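Local coordinates for minor capsid protein (Cafeteriavirus-dependent mavirus, PDB 6G42), which is the penton protein of the virophage capsid, a single jelly-roll protein that assembles as pentamers, probably at the fivefold vertices, at residues C[27-32]-C[97-102]; C[105-110]-C[135-140]. One frame throughout, in Å; residues are numbered along the deposited sequence.

Contact 1 (C[27-32]-C[97-102])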
ATOM      1  N   SER C  27       9.806   8.799  35.218  1.00 61.53           N
ATOM      2  CA  SER C  27       9.963   8.071  36.495  1.00 60.60           C
ATOM      3  C   SER C  27       8.682   7.964  37.319  1.00 58.59           C
ATOM      4  O   SER C  27       8.408   6.927  37.923  1.00 54.28           O
ATOM      5  CB  SER C  27      11.006   8.767  37.371  1.00 62.35           C
ATOM      6  OG  SER C  27      12.298   8.670  36.818  1.00 67.33           O
ATOM      7  N   TYR C  28       7.916   9.052  37.349  1.00 58.56           N
ATOM      8  CA  TYR C  28       6.721   9.143  38.189  1.00 59.42           C
ATOM      9  C   TYR C  28       5.577   8.286  37.673  1.00 59.48           C
ATOM     10  O   TYR C  28       4.700   7.901  38.448  1.00 61.97           O
ATOM     11  CB  TYR C  28       6.268  10.605  38.351  1.00 58.52           C
ATOM     12  CG  TYR C  28       7.328  11.567  38.896  1.00 60.01           C
ATOM     13  CD1 TYR C  28       8.509  11.103  39.516  1.00 58.67           C
ATOM     14  CD2 TYR C  28       7.133  12.952  38.825  1.00 60.11           C
ATOM     15  CE1 TYR C  28       9.457  11.983  40.011  1.00 58.59           C
ATOM     16  CE2 TYR C  28       8.084  13.839  39.331  1.00 60.69           C
ATOM     17  CZ  TYR C  28       9.242  13.348  39.923  1.00 58.92           C
ATOM     18  OH  TYR C  28      10.193  14.204  40.426  1.00 56.32           O
ATOM     19  N   LYS C  29       5.602   7.989  36.373  1.00 59.96           N
ATOM     20  CA  LYS C  29       4.599   7.154  35.711  1.00 60.65           C
ATOM     21  C   LYS C  29       3.190   7.719  35.877  1.00 59.79           C
ATOM     22  O   LYS C  29       2.263   6.998  36.255  1.00 58.84           O
ATOM     23  CB  LYS C  29       4.690   5.701  36.195  1.00 62.80           C
ATOM     24  CG  LYS C  29       6.089   5.116  36.071  1.00 65.87           C
ATOM     25  CD  LYS C  29       6.081   3.655  35.662  1.00 69.82           C
ATOM     26  CE  LYS C  29       7.497   3.109  35.494  1.00 74.33           C
ATOM     27  NZ  LYS C  29       8.012   3.263  34.101  1.00 74.22           N
ATOM     28  N   ARG C  30       3.050   9.016  35.594  1.00 59.53           N
ATOM     29  CA  ARG C  30       1.760   9.694  35.654  1.00 61.64           C
ATOM     30  C   ARG C  30       0.891   9.209  34.495  1.00 58.62           C
ATOM     31  O   ARG C  30       1.309   9.310  33.341  1.00 55.67           O
ATOM     32  CB  ARG C  30       1.920  11.214  35.577  1.00 67.38           C
ATOM     33  CG  ARG C  30       0.601  11.975  35.760  1.00 72.36           C
ATOM     34  CD  ARG C  30       0.783  13.482  35.844  1.00 77.86           C
ATOM     35  NE  ARG C  30       1.736  13.863  36.893  1.00 86.53           N
ATOM     36  CZ  ARG C  30       1.484  13.905  38.204  1.00 87.63           C
ATOM     37  NH1 ARG C  30       0.280  13.598  38.690  1.00 90.19           N
ATOM     38  NH2 ARG C  30       2.456  14.264  39.043  1.00 86.32           N
ATOM     39  N   PRO C  31      -0.311   8.673  34.791  1.00 57.69           N
ATOM     40  CA  PRO C  31      -1.175   8.220  33.704  1.00 58.10           C
ATOM     41  C   PRO C  31      -1.599   9.337  32.746  1.00 58.18           C
ATOM     42  O   PRO C  31      -1.779  10.483  33.167  1.00 59.40           O
ATOM     43  CB  PRO C  31      -2.401   7.661  34.440  1.00 57.02           C
ATOM     44  CG  PRO C  31      -1.901   7.284  35.778  1.00 56.95           C
ATOM     45  CD  PRO C  31      -0.870   8.316  36.109  1.00 57.24           C
ATOM     46  N   VAL C  32      -1.731   8.989  31.468  1.00 57.03           N
ATOM     47  CA  VAL C  32      -2.268   9.901  30.465  1.00 57.75           C
ATOM     48  C   VAL C  32      -3.758  10.047  30.746  1.00 58.94           C
ATOM     49  O   VAL C  32      -4.520   9.096  30.572  1.00 61.21           O
ATOM     50  CB  VAL C  32      -2.048   9.378  29.030  1.00 56.77           C
ATOM     51  CG1 VAL C  32      -2.824  10.207  28.020  1.00 56.42           C
ATOM     52  CG2 VAL C  32      -0.570   9.391  28.680  1.00 56.83           C
ATOM     53  N   VAL C  97      15.185  -7.152  33.400  1.00 71.82           N
ATOM     54  CA  VAL C  97      13.804  -6.677  33.497  1.00 72.57           C
ATOM     55  C   VAL C  97      13.691  -5.430  34.391  1.00 73.41           C
ATOM     56  O   VAL C  97      14.453  -5.276  35.340  1.00 74.36           O
ATOM     57  CB  VAL C  97      12.919  -7.845  34.001  1.00 73.92           C
ATOM     58  CG1 VAL C  97      11.546  -7.398  34.458  1.00 75.70           C
ATOM     59  CG2 VAL C  97      12.756  -8.875  32.898  1.00 75.26           C
ATOM     60  N   ASP C  98      12.738  -4.549  34.069  1.00 76.02           N
ATOM     61  CA  ASP C  98      12.431  -3.357  34.886  1.00 78.60           C
ATOM     62  C   ASP C  98      11.462  -3.692  36.041  1.00 80.16           C
ATOM     63  O   ASP C  98      11.077  -4.844  36.214  1.00 74.94           O
ATOM     64  CB  ASP C  98      11.894  -2.207  33.993  1.00 80.87           C
ATOM     65  CG  ASP C  98      10.381  -2.297  33.718  1.00 84.76           C
ATOM     66  OD1 ASP C  98       9.867  -3.394  33.412  1.00 89.31           O
ATOM     67  OD2 ASP C  98       9.699  -1.252  33.801  1.00 84.29           O
ATOM     68  N   GLU C  99      11.078  -2.677  36.821  1.00 85.91           N
ATOM     69  CA  GLU C  99      10.120  -2.824  37.941  1.00 87.03           C
ATOM     70  C   GLU C  99       8.829  -3.559  37.582  1.00 81.66           C
ATOM     71  O   GLU C  99       8.439  -4.501  38.269  1.00 79.79           O
ATOM     72  CB  GLU C  99       9.720  -1.449  38.489  1.00 95.06           C
ATOM     73  CG  GLU C  99      10.793  -0.713  39.273  1.00102.45           C
ATOM     74  CD  GLU C  99      10.342   0.666  39.747  1.00108.70           C
ATOM     75  OE1 GLU C  99       9.537   1.322  39.046  1.00112.95           O
ATOM     76  OE2 GLU C  99      10.801   1.102  40.824  1.00110.23           O
ATOM     77  N   ASP C 100       8.172  -3.112  36.511  1.00 78.29           N
ATOM     78  CA  ASP C 100       6.845  -3.625  36.121  1.00 78.33           C
ATOM     79  C   ASP C 100       6.833  -5.010  35.438  1.00 73.00           C
ATOM     80  O   ASP C 100       5.754  -5.567  35.215  1.00 75.24           O
ATOM     81  CB  ASP C 100       6.105  -2.593  35.244  1.00 81.57           C
ATOM     82  CG  ASP C 100       5.607  -1.380  36.039  1.00 84.74           C
ATOM     83  OD1 ASP C 100       5.077  -1.557  37.156  1.00 84.82           O
ATOM     84  OD2 ASP C 100       5.728  -0.240  35.536  1.00 88.98           O
ATOM     85  N   GLY C 101       8.006  -5.557  35.113  1.00 66.00           N
ATOM     86  CA  GLY C 101       8.125  -6.898  34.504  1.00 61.87           C
ATOM     87  C   GLY C 101       8.411  -6.944  33.003  1.00 59.63           C
ATOM     88  O   GLY C 101       8.221  -7.986  32.372  1.00 56.20           O
ATOM     89  N   TYR C 102       8.894  -5.828  32.445  1.00 58.45           N
ATOM     90  CA  TYR C 102       9.057  -5.644  30.996  1.00 55.24           C
ATOM     91  C   TYR C 102      10.517  -5.440  30.589  1.00 55.10           C
ATOM     92  O   TYR C 102      11.347  -5.041  31.405  1.00 54.89           O
ATOM     93  CB  TYR C 102       8.277  -4.414  30.526  1.00 54.18           C
ATOM     94  CG  TYR C 102       6.765  -4.499  30.635  1.00 52.74           C
ATOM     95  CD1 TYR C 102       6.030  -5.376  29.833  1.00 51.27           C
ATOM     96  CD2 TYR C 102       6.067  -3.669  31.510  1.00 51.91           C
ATOM     97  CE1 TYR C 102       4.648  -5.439  29.925  1.00 51.35           C
ATOM     98  CE2 TYR C 102       4.687  -3.725  31.609  1.00 51.42           C
ATOM     99  CZ  TYR C 102       3.981  -4.606  30.817  1.00 51.90           C
ATOM    100  OH  TYR C 102       2.608  -4.646  30.927  1.00 52.96           O
TER

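Contact 2 (C[105-110]-C[135-140])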
ATOM      1  N   ASP C 105      14.063  -3.835  24.507  1.00 49.43           N
ATOM      2  CA  ASP C 105      15.025  -3.976  23.414  1.00 51.03           C
ATOM      3  C   ASP C 105      15.172  -5.459  23.053  1.00 51.79           C
ATOM      4  O   ASP C 105      15.486  -6.281  23.913  1.00 52.85           O
ATOM      5  CB  ASP C 105      16.376  -3.387  23.839  1.00 51.78           C
ATOM      6  CG  ASP C 105      17.336  -3.191  22.675  1.00 54.49           C
ATOM      7  OD1 ASP C 105      17.418  -4.059  21.775  1.00 54.06           O
ATOM      8  OD2 ASP C 105      18.034  -2.158  22.672  1.00 58.10           O
ATOM      9  N   TYR C 106      14.960  -5.795  21.780  1.00 51.55           N
ATOM     10  CA  TYR C 106      15.073  -7.188  21.319  1.00 51.93           C
ATOM     11  C   TYR C 106      16.508  -7.708  21.267  1.00 53.17           C
ATOM     12  O   TYR C 106      16.710  -8.920  21.173  1.00 51.63           O
ATOM     13  CB  TYR C 106      14.371  -7.393  19.963  1.00 51.64           C
ATOM     14  CG  TYR C 106      12.858  -7.287  20.067  1.00 50.67           C
ATOM     15  CD1 TYR C 106      12.129  -8.162  20.882  1.00 49.61           C
ATOM     16  CD2 TYR C 106      12.157  -6.306  19.375  1.00 48.61           C
ATOM     17  CE1 TYR C 106      10.754  -8.055  20.999  1.00 47.53           C
ATOM     18  CE2 TYR C 106      10.781  -6.203  19.486  1.00 47.66           C
ATOM     19  CZ  TYR C 106      10.087  -7.078  20.294  1.00 45.90           C
ATOM     20  OH  TYR C 106       8.723  -6.962  20.406  1.00 45.30           O
ATOM     21  N   VAL C 107      17.489  -6.804  21.333  1.00 56.64           N
ATOM     22  CA  VAL C 107      18.899  -7.191  21.503  1.00 57.77           C
ATOM     23  C   VAL C 107      19.061  -7.897  22.849  1.00 59.61           C
ATOM     24  O   VAL C 107      19.666  -8.973  22.911  1.00 61.61           O
ATOM     25  CB  VAL C 107      19.872  -5.987  21.409  1.00 57.65           C
ATOM     26  CG1 VAL C 107      21.310  -6.422  21.669  1.00 57.13           C
ATOM     27  CG2 VAL C 107      19.787  -5.319  20.040  1.00 58.47           C
ATOM     28  N   ASP C 108      18.507  -7.293  23.905  1.00 58.99           N
ATOM     29  CA  ASP C 108      18.543  -7.859  25.263  1.00 58.46           C
ATOM     30  C   ASP C 108      17.836  -9.207  25.374  1.00 59.37           C
ATOM     31  O   ASP C 108      18.263 -10.070  26.145  1.00 62.99           O
ATOM     32  CB  ASP C 108      17.924  -6.889  26.283  1.00 58.92           C
ATOM     33  CG  ASP C 108      18.745  -5.621  26.479  1.00 59.73           C
ATOM     34  OD1 ASP C 108      19.992  -5.671  26.385  1.00 61.64           O
ATOM     35  OD2 ASP C 108      18.133  -4.568  26.748  1.00 57.33           O
ATOM     36  N   VAL C 109      16.752  -9.381  24.620  1.00 58.36           N
ATOM     37  CA  VAL C 109      16.055 -10.669  24.558  1.00 58.33           C
ATOM     38  C   VAL C 109      16.988 -11.721  23.948  1.00 60.69           C
ATOM     39  O   VAL C 109      17.029 -12.861  24.408  1.00 61.64           O
ATOM     40  CB  VAL C 109      14.714 -10.558  23.787  1.00 57.04           C
ATOM     41  CG1 VAL C 109      14.080 -11.923  23.538  1.00 56.81           C
ATOM     42  CG2 VAL C 109      13.738  -9.685  24.562  1.00 56.25           C
ATOM     43  N   GLY C 110      17.738 -11.318  22.924  1.00 64.76           N
ATOM     44  CA  GLY C 110      18.758 -12.162  22.300  1.00 65.07           C
ATOM     45  C   GLY C 110      19.916 -12.505  23.218  1.00 66.81           C
ATOM     46  O   GLY C 110      20.305 -13.669  23.315  1.00 67.45           O
ATOM     47  N   PHE C 135      20.403 -10.911  17.993  1.00 59.61           N
ATOM     48  CA  PHE C 135      19.385 -10.170  17.251  1.00 59.22           C
ATOM     49  C   PHE C 135      20.053  -9.220  16.269  1.00 60.54           C
ATOM     50  O   PHE C 135      20.864  -8.388  16.660  1.00 60.88           O
ATOM     51  CB  PHE C 135      18.508  -9.362  18.202  1.00 56.85           C
ATOM     52  CG  PHE C 135      17.431  -8.571  17.508  1.00 57.20           C
ATOM     53  CD1 PHE C 135      16.373  -9.217  16.872  1.00 56.77           C
ATOM     54  CD2 PHE C 135      17.468  -7.175  17.489  1.00 58.39           C
ATOM     55  CE1 PHE C 135      15.378  -8.490  16.234  1.00 57.43           C
ATOM     56  CE2 PHE C 135      16.475  -6.441  16.853  1.00 57.19           C
ATOM     57  CZ  PHE C 135      15.428  -7.099  16.225  1.00 57.62           C
ATOM     58  N   ASN C 136      19.689  -9.342  14.999  1.00 62.14           N
ATOM     59  CA  ASN C 136      20.186  -8.457  13.959  1.00 64.90           C
ATOM     60  C   ASN C 136      19.340  -7.175  13.907  1.00 66.84           C
ATOM     61  O   ASN C 136      18.167  -7.222  13.538  1.00 67.04           O
ATOM     62  CB  ASN C 136      20.143  -9.194  12.619  1.00 65.14           C
ATOM     63  CG  ASN C 136      20.983  -8.521  11.543  1.00 65.88           C
ATOM     64  OD1 ASN C 136      21.111  -7.298  11.502  1.00 64.90           O
ATOM     65  ND2 ASN C 136      21.553  -9.327  10.656  1.00 67.66           N
ATOM     66  N   LYS C 137      19.943  -6.042  14.272  1.00 70.37           N
ATOM     67  CA  LYS C 137      19.292  -4.718  14.189  1.00 72.75           C
ATOM     68  C   LYS C 137      18.808  -4.364  12.781  1.00 72.32           C
ATOM     69  O   LYS C 137      17.739  -3.777  12.613  1.00 72.94           O
ATOM     70  CB  LYS C 137      20.260  -3.612  14.616  1.00 76.92           C
ATOM     71  CG  LYS C 137      20.645  -3.582  16.081  1.00 81.09           C
ATOM     72  CD  LYS C 137      21.667  -2.473  16.315  1.00 84.58           C
ATOM     73  CE  LYS C 137      22.008  -2.288  17.785  1.00 85.78           C
ATOM     74  NZ  LYS C 137      22.662  -3.486  18.387  1.00 85.93           N
ATOM     75  N   HIS C 138      19.622  -4.706  11.786  1.00 73.35           N
ATOM     76  CA  HIS C 138      19.374  -4.360  10.385  1.00 76.57           C
ATOM     77  C   HIS C 138      18.164  -5.086   9.788  1.00 71.77           C
ATOM     78  O   HIS C 138      17.356  -4.465   9.105  1.00 70.34           O
ATOM     79  CB  HIS C 138      20.636  -4.662   9.559  1.00 85.26           C
ATOM     80  CG  HIS C 138      20.541  -4.275   8.113  1.00 91.19           C
ATOM     81  ND1 HIS C 138      20.801  -2.998   7.663  1.00 94.16           N
ATOM     82  CD2 HIS C 138      20.247  -5.008   7.014  1.00 92.76           C
ATOM     83  CE1 HIS C 138      20.656  -2.958   6.350  1.00 95.87           C
ATOM     84  NE2 HIS C 138      20.320  -4.165   5.931  1.00 95.78           N
ATOM     85  N   SER C 139      18.049  -6.388  10.046  1.00 71.10           N
ATOM     86  CA  SER C 139      17.009  -7.238   9.437  1.00 68.44           C
ATOM     87  C   SER C 139      15.781  -7.520  10.315  1.00 69.91           C
ATOM     88  O   SER C 139      14.814  -8.117   9.839  1.00 70.33           O
ATOM     89  CB  SER C 139      17.622  -8.572   9.021  1.00 66.82           C
ATOM     90  OG  SER C 139      17.913  -9.367  10.152  1.00 65.22           O
ATOM     91  N   LYS C 140      15.830  -7.112  11.585  1.00 70.50           N
ATOM     92  CA  LYS C 140      14.800  -7.446  12.598  1.00 69.93           C
ATOM     93  C   LYS C 140      14.556  -8.965  12.805  1.00 67.58           C
ATOM     94  O   LYS C 140      13.481  -9.382  13.252  1.00 65.03           O
ATOM     95  CB  LYS C 140      13.489  -6.695  12.317  1.00 72.09           C
ATOM     96  CG  LYS C 140      13.598  -5.182  12.479  1.00 75.86           C
ATOM     97  CD  LYS C 140      13.623  -4.445  11.152  1.00 81.21           C
ATOM     98  CE  LYS C 140      12.235  -4.359  10.527  1.00 83.66           C
ATOM     99  NZ  LYS C 140      12.240  -3.590   9.247  1.00 85.07           N
TER

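Contact 1 (C[27-32]-C[97-102])
Lys-29 meets an acidic turn at Asp-100, and that turn is held at one polar atom, Asp-98 OD1. Two backbone N-H groups of its own chain grip that oxygen. The stronger bond comes from Tyr-102 N, 2.8 Å from Asp-98 OD1, and is fairly straight (154°), the donor meeting the oxygen nearly along its C-O axis. Gly-101 N adds a weak, more bent bond to the same Asp-98 OD1. The two bonds probably limit rotation of the Asp-98 carboxylate.

Across the contact, Lys-29 and Asp-100 come from opposite directions. The lysine chain touches with its last methylenes: CE lies 3.8 Å and CD 3.9 Å from Asp-100 OD2. A bend at the end of the chain (chi4 -91°) turns the ammonium off the line of the chain, so that Lys-29 NZ remains 4.4 Å from Asp-100 OD2, beyond a salt bridge. Further acidic atoms stand near: Asp-98 OD2 is 4.8 Å and Glu-99 OE1 5.5 Å from Lys-29 NZ. The attraction is therefore probably diffuse, one cation facing three carboxylates at an exposed surface where solvent would weaken it.

Each loop has its own attachment. Val-32 makes backbone bonds to Phe-277 and Leu-289, while the hydroxyl of Tyr-102 bonds to Asp-281 and its ring meets His-287.

The case illustrates how a loop braced by its own hydrogen bonds can present charge to a segment remote in sequence without a direct ion pair. Asp-98 N bonds to Tyr-102 O at 3.0 Å, Gly-101 N weakly to Asp-98 O, and Gly-101 adopts a left-handed conformation: the pattern of a type I beta turn followed by a G1 beta bulge.

Contact 2 (C[105-110]-C[135-140])
The ring of Phe-135 receives Tyr-106 CB squarely over one face, a CH-pi contact with the carbon 3.7 Å from the ring centroid and only 6° off the normal. Val-107 N approaches the same ring obliquely at CD2. Phe-135 CD2 also lies 3.9 Å from Val-107 CG2, the two side chains crossing at about a right angle. With CG anti to the backbone N, Phe-135 extends its ring to Tyr-106 CB; Phe-135 CB itself lies 3.5 Å from Tyr-106 O. Phe-142 meets the ring too, its plane inclined to it by about 55°.

This is the N-terminus of helix 106-120 packed on the beta-hairpin of strands 132-136 and 141-145, in a worked example of a capped helix start meeting an aromatic residue. Asp-105 is the N-cap: its OD1 accepts from Val-107 N at 2.8 Å, on the anti side and 24° out of the carboxylate plane. Asn-245 steadies the cap from outside, donating to Asp-105 OD1 and accepting from Tyr-106 N.

The phenol of Tyr-106 leads away from the hairpin, its hydroxyl bonding weakly to Leu-65 O. Lys-137 runs past Val-107 at a slant, Lys-137 NZ 3.8 Å from Val-107 CG2, and its charge goes to a salt bridge with Glu-170 of the second subunit.

How the contacts relate
From the N terminus, the chain passes helix 19-22 and enters contact 1 at 27-32, just before strand 33-37. It then runs through strands 49-62, 74-79 and 84-90, and the loop closes when 97-102 returns to the first segment. Contact 2 opens almost at once at 105-110, follows helix 106-120 and closes a much shorter loop at 135-140. The two are in series, neither nesting nor crossing, with centres about 22 Å apart and no touch beyond their adjoining sequence. Contact 1 brings the lead-in to strand 33-37 near the approach to the helix, whereas contact 2 joins that helix to the three-stranded sheet beginning with 132-136.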